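Local coordinates for DnaD-like replication protein (Streptococcus mutans UA159, PDB 2ZC2), which probably takes part in DNA replication as a DnaD-like protein of the DnaB/DnaD family and binds zinc ions, at residues T53-N56 / Y57-I61. Numbering follows the deposited sequence.
Sequences TNWN and YIQAI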
ATOM      1  N   THR A  53       5.860  10.550  -0.258  1.00 19.99           N
ATOM      2  CA  THR A  53       5.149   9.779   0.724  1.00 20.26           C
ATOM      3  C   THR A  53       3.808  10.515   1.016  1.00 18.72           C
ATOM      4  O   THR A  53       3.694  11.303   1.946  1.00 17.94           O
ATOM      5  CB  THR A  53       5.996   9.455   2.002  1.00 22.06           C
ATOM      6  OG1 THR A  53       7.313   9.044   1.633  1.00 22.51           O
ATOM      7  CG2 THR A  53       5.379   8.245   2.758  1.00 22.93           C
ATOM      8  N   ASN A  54       2.820  10.238   0.188  1.00 16.55           N
ATOM      9  CA  ASN A  54       1.451  10.655   0.447  1.00 15.87           C
ATOM     10  C   ASN A  54       0.470   9.555   0.107  1.00 15.17           C
ATOM     11  O   ASN A  54       0.745   8.734  -0.785  1.00 14.06           O
ATOM     12  CB  ASN A  54       1.109  11.986  -0.269  1.00 15.72           C
ATOM     13  CG  ASN A  54       1.030  11.876  -1.769  1.00 17.08           C
ATOM     14  OD1 ASN A  54       1.871  12.448  -2.486  1.00 20.09           O
ATOM     15  ND2 ASN A  54      -0.064  11.295  -2.276  1.00 10.34           N
ATOM     16  N   TRP A  55      -0.647   9.499   0.843  1.00 13.34           N
ATOM     17  CA  TRP A  55      -1.646   8.424   0.640  1.00 13.50           C
ATOM     18  C   TRP A  55      -1.982   8.135  -0.795  1.00 12.41           C
ATOM     19  O   TRP A  55      -1.934   7.003  -1.226  1.00 12.07           O
ATOM     20  CB  TRP A  55      -2.965   8.741   1.394  1.00 13.83           C
ATOM     21  CG  TRP A  55      -4.026   7.645   1.189  1.00 14.18           C
ATOM     22  CD1 TRP A  55      -5.066   7.650   0.294  1.00 13.75           C
ATOM     23  CD2 TRP A  55      -4.109   6.403   1.893  1.00 14.39           C
ATOM     24  NE1 TRP A  55      -5.807   6.515   0.435  1.00 13.74           N
ATOM     25  CE2 TRP A  55      -5.224   5.725   1.410  1.00 15.02           C
ATOM     26  CE3 TRP A  55      -3.341   5.810   2.912  1.00 16.18           C
ATOM     27  CZ2 TRP A  55      -5.597   4.444   1.891  1.00 18.17           C
ATOM     28  CZ3 TRP A  55      -3.713   4.537   3.408  1.00 14.72           C
ATOM     29  CH2 TRP A  55      -4.844   3.883   2.912  1.00 17.31           C
ATOM     30  N   ASN A  56      -2.411   9.169  -1.531  1.00 11.57           N
ATOM     31  CA  ASN A  56      -2.880   9.033  -2.930  1.00 11.46           C
ATOM     32  C   ASN A  56      -1.829   8.492  -3.869  1.00 10.73           C
ATOM     33  O   ASN A  56      -2.113   7.656  -4.742  1.00 10.73           O
ATOM     34  CB  ASN A  56      -3.372  10.396  -3.479  1.00  9.90           C
ATOM     35  CG  ASN A  56      -4.616  10.920  -2.713  1.00 13.84           C
ATOM     36  OD1 ASN A  56      -5.118  10.272  -1.816  1.00  9.85           O
ATOM     37  ND2 ASN A  56      -5.114  12.080  -3.105  1.00 14.93           N
ATOM     38  N   TYR A  57      -0.610   8.986  -3.718  1.00 11.84           N
ATOM     39  CA  TYR A  57       0.509   8.445  -4.523  1.00 12.41           C
ATOM     40  C   TYR A  57       0.743   6.953  -4.328  1.00 11.19           C
ATOM     41  O   TYR A  57       0.899   6.191  -5.295  1.00 12.04           O
ATOM     42  CB  TYR A  57       1.800   9.266  -4.276  1.00 13.23           C
ATOM     43  CG  TYR A  57       2.947   8.984  -5.241  1.00 18.31           C
ATOM     44  CD1 TYR A  57       3.151   9.754  -6.391  1.00 21.55           C
ATOM     45  CD2 TYR A  57       3.863   7.966  -4.976  1.00 20.40           C
ATOM     46  CE1 TYR A  57       4.263   9.466  -7.265  1.00 23.37           C
ATOM     47  CE2 TYR A  57       4.929   7.685  -5.826  1.00 20.53           C
ATOM     48  CZ  TYR A  57       5.129   8.412  -6.964  1.00 18.55           C
ATOM     49  OH  TYR A  57       6.238   8.136  -7.751  1.00 20.07           O
ATOM     50  N   ILE A  58       0.766   6.506  -3.086  1.00 11.17           N
ATOM     51  CA  ILE A  58       0.845   5.059  -2.782  1.00 11.66           C
ATOM     52  C   ILE A  58      -0.298   4.277  -3.417  1.00 11.49           C
ATOM     53  O   ILE A  58      -0.112   3.280  -4.081  1.00 11.99           O
ATOM     54  CB  ILE A  58       0.827   4.874  -1.211  1.00 12.15           C
ATOM     55  CG1 ILE A  58       2.064   5.533  -0.604  1.00 11.45           C
ATOM     56  CG2 ILE A  58       0.768   3.343  -0.835  1.00 13.34           C
ATOM     57  CD1 ILE A  58       1.966   5.893   0.904  1.00 12.20           C
ATOM     58  N   GLN A  59      -1.518   4.754  -3.245  1.00 12.60           N
ATOM     59  CA  GLN A  59      -2.663   4.111  -3.932  1.00 14.58           C
ATOM     60  C   GLN A  59      -2.563   4.092  -5.446  1.00 14.31           C
ATOM     61  O   GLN A  59      -2.975   3.144  -6.014  1.00 12.86           O
ATOM     62  CB  GLN A  59      -4.027   4.736  -3.544  1.00 13.54           C
ATOM     63  CG  GLN A  59      -4.263   4.655  -2.064  1.00 21.32           C
ATOM     64  CD  GLN A  59      -4.289   3.179  -1.585  1.00 26.58           C
ATOM     65  OE1 GLN A  59      -3.666   2.833  -0.602  1.00 26.51           O
ATOM     66  NE2 GLN A  59      -5.029   2.323  -2.301  1.00 29.01           N
ATOM     67  N   ALA A  60      -2.071   5.162  -6.081  1.00 15.31           N
ATOM     68  CA  ALA A  60      -1.842   5.144  -7.546  1.00 15.75           C
ATOM     69  C   ALA A  60      -0.830   4.039  -7.977  1.00 16.95           C
ATOM     70  O   ALA A  60      -1.022   3.314  -8.984  1.00 16.09           O
ATOM     71  CB  ALA A  60      -1.407   6.549  -8.022  1.00 13.70           C
ATOM     72  N   ILE A  61       0.241   3.890  -7.203  1.00 18.23           N
ATOM     73  CA  ILE A  61       1.151   2.752  -7.426  1.00 19.82           C
ATOM     74  C   ILE A  61       0.414   1.428  -7.375  1.00 19.86           C
ATOM     75  O   ILE A  61       0.550   0.633  -8.297  1.00 21.19           O
ATOM     76  CB  ILE A  61       2.443   2.758  -6.504  1.00 19.93           C
ATOM     77  CG1 ILE A  61       3.254   4.015  -6.682  1.00 18.34           C
ATOM     78  CG2 ILE A  61       3.297   1.515  -6.771  1.00 21.48           C
ATOM     79  CD1 ILE A  61       4.361   4.270  -5.549  1.00 20.79           C
TER
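Trp55 and Gln59 meet one turn apart in the first turns of helix 55-67, an N-capped helix start in the DnaD-like, all-helical domain. Gln59 lays its methylene CG over the five-membered ring of Trp55, 3.8 Å from the centroid, as a CH-pi contact. A turn about CB-CG (chi2 -61°) then carries the amide over the same indole, with Gln59 OE1 3.5 Å from Trp55 CZ2 and the two planes only 20° apart. The indole also packs on Glu22, Asp25 and Leu26 of helix 20-32. Asp25 is a residue seen to bind zinc in this protein, though no zinc is bound to it in this chain; separately, a zinc ion lies about 5 Å from the Trp55 side chain.

The tight side belongs to Ile58, the one buried residue here: its CD1 lies 3.5 Å from Asn54 O, and its side chain touches Phe10 of helix 5-14 and Leu44 and Ala47 of helix 37-50. Toward solvent the contact is looser, where exposed Asn56 turns its OD1 to the edge of the Trp55 ring, in the ring plane. Asn54, the N-cap, sets its amide beside Tyr57 CB. Beneath both sides runs the regular helical backbone: Ala60 N donates to Asn56 O at 2.8 Å, and Ile58 N to Asn54 O at 3.2 Å, with an almost straight N-H...O angle of 175°.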